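Local coordinates for protein hydrolase (Rhizobium meliloti, PDB 5HOE) that acts as a carbohydrate acetylesterase, probably cleaving acetyl ester bonds with the catalytic machinery of an SGNH (GDSL-type) hydrolase, and assembles as an octamer, at residues A[69-72]-A[73-76]; A[81-84]-A[85-88]; A[204-207]-A[208-211]. All coordinates share one frame; numbering follows the deposited sequence.

Contact 1 (A[69-72]-A[73-76]); sequences ARTT and SLDD. With PO4 (phosphate ion), chain E.
Thr71 and Leu74 meet inside a tight bend of the loop that leaves strand 60-66 of this SGNH-hydrolase fold, and their approach is the compact heart of the contact. Thr71 OG1 donates to Leu74 O at 2.8 Å, lying in the carbonyl plane on a lone pair. Its first torsion (chi1 69°) sets the hydroxyl between its own N and carbonyl carbon, where it faces the returning chain. The two side chains run at about a right angle, and Thr71 OG1 comes within 3.6 Å of Leu74 CB. Leu82 O, from the following stretch of chain, lies within hydrogen-bonding distance of the same hydroxyl, whose one proton the two carbonyls would have to share. At the apex of the bend, the buried N of Ser73 has no hydrogen-bonding partner in the model. The polar ends of the two apical residues turn elsewhere: Thr72 OG1 bonds to Asp109 and Ser73 OG to Arg116.

Toward the two ends of the bend the contact becomes looser. Asp75 turns out to the exposed side, while Ala69 and Asp76 are joined only through water. This water donates to Ala69 O at 2.7 Å and to Asp76 OD2 at 3.0 Å. At its amide end Ala69 meets a bound phosphate also held by Ser25 N and Asn108 ND2, an arrangement consistent with the oxyanion hole of SGNH hydrolases. Ala69 N donates to phosphate O1 at 2.9 Å, with an N-H...O angle of 157°.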
loop_
_atom_site.group_PDB
_atom_site.type_symbol
_atom_site.label_atom_id
_atom_site.label_comp_id
_atom_site.label_asym_id
_atom_site.label_seq_id
_atom_site.Cartn_x
_atom_site.Cartn_y
_atom_site.Cartn_z
ATOM N N ALA A 69 -18.088 6.924 18.137
ATOM C CA ALA A 69 -17.450 5.670 17.712
ATOM C C ALA A 69 -15.928 5.751 17.571
ATOM O O ALA A 69 -15.285 4.748 17.175
ATOM C CB ALA A 69 -18.089 5.069 16.454
ATOM N N ARG A 70 -15.317 6.871 17.941
ATOM C CA ARG A 70 -13.865 7.024 17.823
ATOM C C ARG A 70 -13.111 6.100 18.767
ATOM O O ARG A 70 -13.473 5.941 19.945
ATOM C CB ARG A 70 -13.457 8.477 18.110
ATOM C CG ARG A 70 -11.945 8.725 18.086
ATOM C CD ARG A 70 -11.640 10.171 18.329
ATOM N NE ARG A 70 -11.628 10.945 17.107
ATOM C CZ ARG A 70 -11.921 12.241 17.020
ATOM N NH1 ARG A 70 -12.355 12.951 18.060
ATOM N NH2 ARG A 70 -11.785 12.840 15.861
ATOM N N THR A 71 -12.045 5.496 18.236
ATOM C CA THR A 71 -11.116 4.643 18.979
ATOM C C THR A 71 -9.815 5.403 19.286
ATOM O O THR A 71 -9.517 6.445 18.696
ATOM C CB THR A 71 -10.747 3.421 18.146
ATOM O OG1 THR A 71 -9.925 3.822 17.029
ATOM C CG2 THR A 71 -11.983 2.672 17.667
ATOM N N THR A 72 -8.974 4.821 20.144
ATOM C CA THR A 72 -7.657 5.428 20.365
ATOM C C THR A 72 -6.800 5.387 19.083
ATOM O O THR A 72 -6.297 6.421 18.605
ATOM C CB THR A 72 -6.898 4.749 21.525
ATOM O OG1 THR A 72 -6.584 3.390 21.205
ATOM C CG2 THR A 72 -7.650 4.829 22.844
ATOM N N SER A 73 -6.628 4.184 18.508
ATOM C CA SER A 73 -5.632 3.978 17.463
ATOM C C SER A 73 -5.993 2.836 16.536
ATOM O O SER A 73 -5.095 2.214 15.944
ATOM C CB SER A 73 -4.265 3.692 18.074
ATOM O OG SER A 73 -4.304 2.570 18.945
ATOM N N LEU A 74 -7.280 2.547 16.388
ATOM C CA LEU A 74 -7.740 1.421 15.587
ATOM C C LEU A 74 -8.524 1.904 14.377
ATOM O O LEU A 74 -9.358 2.806 14.488
ATOM C CB LEU A 74 -8.662 0.523 16.409
ATOM C CG LEU A 74 -8.039 -0.266 17.548
ATOM C CD1 LEU A 74 -9.136 -0.673 18.510
ATOM C CD2 LEU A 74 -7.358 -1.502 16.976
ATOM N N ASP A 75 -8.309 1.255 13.235
ATOM C CA ASP A 75 -9.159 1.478 12.069
ATOM C C ASP A 75 -10.435 0.643 12.203
ATOM O O ASP A 75 -10.369 -0.578 12.354
ATOM C CB ASP A 75 -8.436 1.083 10.785
ATOM C CG ASP A 75 -7.254 1.977 10.462
ATOM O OD1 ASP A 75 -7.222 3.155 10.871
ATOM O OD2 ASP A 75 -6.339 1.491 9.771
ATOM N N ASP A 76 -11.585 1.298 12.174
ATOM C CA ASP A 76 -12.860 0.583 12.227
ATOM C C ASP A 76 -13.199 0.024 10.842
ATOM O O ASP A 76 -13.068 0.730 9.830
ATOM C CB ASP A 76 -13.967 1.531 12.699
ATOM C CG ASP A 76 -15.282 0.824 13.024
ATOM O OD1 ASP A 76 -15.975 0.348 12.102
ATOM O OD2 ASP A 76 -15.660 0.799 14.215
HETATM P P PO4 E . -19.782 5.535 21.130
HETATM O O1 PO4 E . -18.614 6.463 20.951
HETATM O O2 PO4 E . -19.686 4.870 22.477
HETATM O O3 PO4 E . -21.157 6.111 20.904
HETATM O O4 PO4 E . -19.811 4.507 20.046
HETATM O O HOH W 1 -15.917 2.089 16.892
#

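Contact 2 (A[81-84]-A[85-88]); sequences RLNG and STYL
Asn83, Gly84 and Ser85 make the turn by which the chain enters helix 84-95, with Asn83 OD1 at its centre. That oxygen accepts from Ser85 OG at 2.7 Å and from Thr86 N at 3.2 Å, both reaching it from the same face of the amide: the hydroxyl tilts 22° from the plane, whereas Thr86 N lies well above it. Ser85 N adds a weak bond to OD1. CG of Asn83 stands anti to the backbone N (chi1 -175°), folding the amide back over the helix start, and a water accepting from ND2 at 2.9 Å together with Asp75 OD1 fixes which way the amide is turned. Thr86 crosses this side chain at about a right angle, its OG1 3.2 Å from Asn83 CG. Gly84 contributes its carbonyl: Leu88 N approaches Gly84 O nearly end-on at 3.0 Å, while Tyr87 N comes from above the carbonyl plane. Further along, Leu88 packs on Phe22 of strand 17-23, and Tyr87 stacks on Tyr87 of a neighbouring subunit. The arrangement is an asparagine N-cap, here opening the helix of a beta-alpha-beta connection between parallel strands 60-66 and 100-104.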
loop_
_atom_site.group_PDB
_atom_site.type_symbol
_atom_site.label_atom_id
_atom_site.label_comp_id
_atom_site.label_asym_id
_atom_site.label_seq_id
_atom_site.Cartn_x
_atom_site.Cartn_y
_atom_site.Cartn_z
ATOM N N ARG A 81 -13.462 7.110 9.445
ATOM C CA ARG A 81 -13.301 8.347 10.202
ATOM C C ARG A 81 -12.847 8.139 11.646
ATOM O O ARG A 81 -12.603 9.135 12.341
ATOM C CB ARG A 81 -14.643 9.109 10.216
ATOM C CG ARG A 81 -15.134 9.603 8.829
ATOM C CD ARG A 81 -16.555 10.150 8.877
ATOM N NE ARG A 81 -17.545 9.087 9.090
ATOM C CZ ARG A 81 -18.865 9.253 9.030
ATOM N NH1 ARG A 81 -19.389 10.438 8.725
ATOM N NH2 ARG A 81 -19.663 8.221 9.259
ATOM N N LEU A 82 -12.732 6.887 12.122
ATOM C CA LEU A 82 -12.835 6.613 13.551
ATOM C C LEU A 82 -11.506 6.401 14.285
ATOM O O LEU A 82 -11.522 6.235 15.511
ATOM C CB LEU A 82 -13.775 5.426 13.803
ATOM C CG LEU A 82 -15.174 5.609 13.217
ATOM C CD1 LEU A 82 -16.039 4.384 13.534
ATOM C CD2 LEU A 82 -15.833 6.881 13.711
ATOM N N ASN A 83 -10.368 6.398 13.603
ATOM C CA ASN A 83 -9.086 6.221 14.283
ATOM C C ASN A 83 -8.659 7.557 14.898
ATOM O O ASN A 83 -8.336 8.512 14.188
ATOM C CB ASN A 83 -8.057 5.701 13.275
ATOM C CG ASN A 83 -6.720 5.363 13.908
ATOM O OD1 ASN A 83 -6.270 6.018 14.856
ATOM N ND2 ASN A 83 -6.058 4.359 13.364
ATOM N N GLY A 84 -8.637 7.631 16.220
ATOM C CA GLY A 84 -8.301 8.889 16.868
ATOM C C GLY A 84 -6.898 9.369 16.533
ATOM O O GLY A 84 -6.670 10.567 16.299
ATOM N N SER A 85 -5.944 8.436 16.489
ATOM C CA SER A 85 -4.546 8.781 16.270
ATOM C C SER A 85 -4.294 9.244 14.828
ATOM O O SER A 85 -3.262 9.857 14.560
ATOM C CB SER A 85 -3.652 7.588 16.634
ATOM O OG SER A 85 -3.733 6.572 15.637
ATOM N N THR A 86 -5.200 8.929 13.892
ATOM C CA THR A 86 -5.057 9.448 12.534
ATOM C C THR A 86 -5.340 10.948 12.461
ATOM O O THR A 86 -4.730 11.652 11.649
ATOM C CB THR A 86 -5.978 8.661 11.595
ATOM O OG1 THR A 86 -5.613 7.279 11.629
ATOM C CG2 THR A 86 -5.909 9.186 10.150
ATOM N N TYR A 87 -6.281 11.438 13.267
ATOM C CA TYR A 87 -6.773 12.820 13.247
ATOM C C TYR A 87 -6.088 13.732 14.263
ATOM O O TYR A 87 -6.009 14.944 14.029
ATOM C CB TYR A 87 -8.283 12.778 13.553
ATOM C CG TYR A 87 -9.139 14.054 13.561
ATOM C CD1 TYR A 87 -9.265 14.856 14.703
ATOM C CD2 TYR A 87 -9.894 14.402 12.445
ATOM C CE1 TYR A 87 -10.087 15.989 14.704
ATOM C CE2 TYR A 87 -10.711 15.511 12.443
ATOM C CZ TYR A 87 -10.815 16.298 13.570
ATOM O OH TYR A 87 -11.639 17.415 13.533
ATOM N N LEU A 88 -5.600 13.201 15.391
ATOM C CA LEU A 88 -5.112 14.080 16.456
ATOM C C LEU A 88 -3.965 14.992 16.020
ATOM O O LEU A 88 -4.006 16.189 16.344
ATOM C CB LEU A 88 -4.799 13.267 17.719
ATOM C CG LEU A 88 -4.378 14.073 18.950
ATOM C CD1 LEU A 88 -5.458 15.058 19.385
ATOM C CD2 LEU A 88 -4.050 13.146 20.100
HETATM O O HOH W 2 -3.263 3.727 13.972
#

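Contact 3 (A[204-207]-A[208-211]); sequences GIDG and IHLS. With PO4 (phosphate ion), chain E.
Asp206 grips His209 and the intervening backbone with both carboxylate oxygens. His209 ND1 donates to Asp206 OD2 at 2.6 Å, almost straight at 167°; the oxygen lies in the ring plane and is met on its syn side. Asp206 OD1 takes two backbone donors, His209 N at 2.9 Å, also syn, and Ile208 N at 3.0 Å from above the carboxylate plane. The carboxylate folds back over the turn because its CG sits between the backbone N and the carbonyl carbon (chi1 58°), with carboxylate and imidazole planes 54° apart. With an alanine in place of Asp206, His209 ND1 and the two backbone N-H groups would probably be left without their acceptor and the imidazole would be freer to turn. At the far edge of the ring, His209 NE2 donates to phosphate O3 at 2.6 Å. Together with Ser25, whose N also binds the phosphate, the pair is consistent with the Ser-His-Asp triad of SGNH hydrolases.

The backbone is folded to match. Residues 204-207 form a type I beta turn, and Gly204 N donates to His209 O at 2.8 Å; a beta carbon on Gly204 would run into that oxygen. Packing completes the setting: Ile208 CG2 lies 3.6 Å above one face of the imidazole, over its centre, Trp30 stacks with the ring, and Ile208 rests on Phe168. The whole turn lies in the loop between strand 192-195, at one edge of the chain's parallel sheet, and helix 212-229, which Ser211 N-caps through its OG on Thr214 N.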
loop_
_atom_site.group_PDB
_atom_site.type_symbol
_atom_site.label_atom_id
_atom_site.label_comp_id
_atom_site.label_asym_id
_atom_site.label_seq_id
_atom_site.Cartn_x
_atom_site.Cartn_y
_atom_site.Cartn_z
ATOM N N GLY A 204 -26.747 5.952 31.314
ATOM C CA GLY A 204 -27.728 6.034 30.246
ATOM C C GLY A 204 -28.442 4.714 30.018
ATOM O O GLY A 204 -27.907 3.638 30.288
ATOM N N ILE A 205 -29.670 4.809 29.486
ATOM C CA ILE A 205 -30.527 3.629 29.337
ATOM C C ILE A 205 -29.884 2.570 28.443
ATOM O O ILE A 205 -30.179 1.376 28.578
ATOM C CB ILE A 205 -31.951 4.021 28.869
ATOM C CG1 ILE A 205 -32.839 2.782 28.714
ATOM C CG2 ILE A 205 -31.895 4.819 27.569
ATOM C CD1 ILE A 205 -32.833 1.852 29.925
ATOM N N ASP A 206 -29.002 2.976 27.524
ATOM C CA ASP A 206 -28.369 2.017 26.626
ATOM C C ASP A 206 -27.162 1.288 27.224
ATOM O O ASP A 206 -26.668 0.360 26.581
ATOM C CB ASP A 206 -28.007 2.658 25.270
ATOM C CG ASP A 206 -27.074 3.863 25.392
ATOM O OD1 ASP A 206 -26.451 4.078 26.466
ATOM O OD2 ASP A 206 -26.926 4.588 24.375
ATOM N N GLY A 207 -26.705 1.642 28.440
ATOM C CA GLY A 207 -25.539 1.033 29.051
ATOM C C GLY A 207 -24.199 1.555 28.556
ATOM O O GLY A 207 -23.158 0.984 28.921
ATOM N N ILE A 208 -24.190 2.619 27.732
ATOM C CA ILE A 208 -22.975 3.133 27.087
ATOM C C ILE A 208 -22.829 4.641 27.325
ATOM O O ILE A 208 -21.754 5.128 27.676
ATOM C CB ILE A 208 -22.994 2.828 25.572
ATOM C CG1 ILE A 208 -22.997 1.322 25.316
ATOM C CG2 ILE A 208 -21.787 3.460 24.881
ATOM C CD1 ILE A 208 -23.592 0.930 23.992
ATOM N N HIS A 209 -23.907 5.394 27.138
ATOM C CA HIS A 209 -23.842 6.841 27.178
ATOM C C HIS A 209 -24.370 7.378 28.509
ATOM O O HIS A 209 -24.749 6.617 29.408
ATOM C CB HIS A 209 -24.540 7.411 25.942
ATOM C CG HIS A 209 -24.021 6.845 24.655
ATOM N ND1 HIS A 209 -24.702 5.891 23.928
ATOM C CD2 HIS A 209 -22.872 7.078 23.981
ATOM C CE1 HIS A 209 -23.998 5.577 22.850
ATOM N NE2 HIS A 209 -22.873 6.263 22.874
ATOM N N LEU A 210 -24.338 8.709 28.651
ATOM C CA LEU A 210 -24.539 9.370 29.937
ATOM C C LEU A 210 -25.712 10.344 29.896
ATOM O O LEU A 210 -26.072 10.880 28.847
ATOM C CB LEU A 210 -23.268 10.125 30.354
ATOM C CG LEU A 210 -21.903 9.450 30.228
ATOM C CD1 LEU A 210 -20.814 10.468 30.507
ATOM C CD2 LEU A 210 -21.844 8.298 31.181
ATOM N N SER A 211 -26.320 10.551 31.061
ATOM C CA SER A 211 -27.356 11.554 31.238
ATOM C C SER A 211 -26.753 12.950 31.301
ATOM O O SER A 211 -25.556 13.124 31.533
ATOM C CB SER A 211 -28.117 11.276 32.535
ATOM O OG SER A 211 -27.334 11.576 33.672
HETATM P P PO4 E . -19.782 5.535 21.130
HETATM O O1 PO4 E . -18.614 6.463 20.951
HETATM O O2 PO4 E . -19.686 4.870 22.477
HETATM O O3 PO4 E . -21.157 6.111 20.904
HETATM O O4 PO4 E . -19.811 4.507 20.046
#

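Contacts 1 and 2 are neighbours in one loop-to-helix connection, with centres 7 Å apart. Probable backbone bonds, Thr71 N to Leu82 O and Thr71 O to Gly84 N, both 2.9 Å, tie the bend to the helix entrance, and both contacts reach the second subunit. Contact 3 lies on another loop, its centre 20 Å from that of contact 1 and its nearest protein atoms about 7 Å away. The phosphate, probably from the crystallisation liquor, spans this separation, bound by residues 69-72 on one side and 208-211 on the other, in a place consistent with the active site. Contact 2, about 12 Å from contact 3 at the nearest atoms, adjoins the site by way of contact 1.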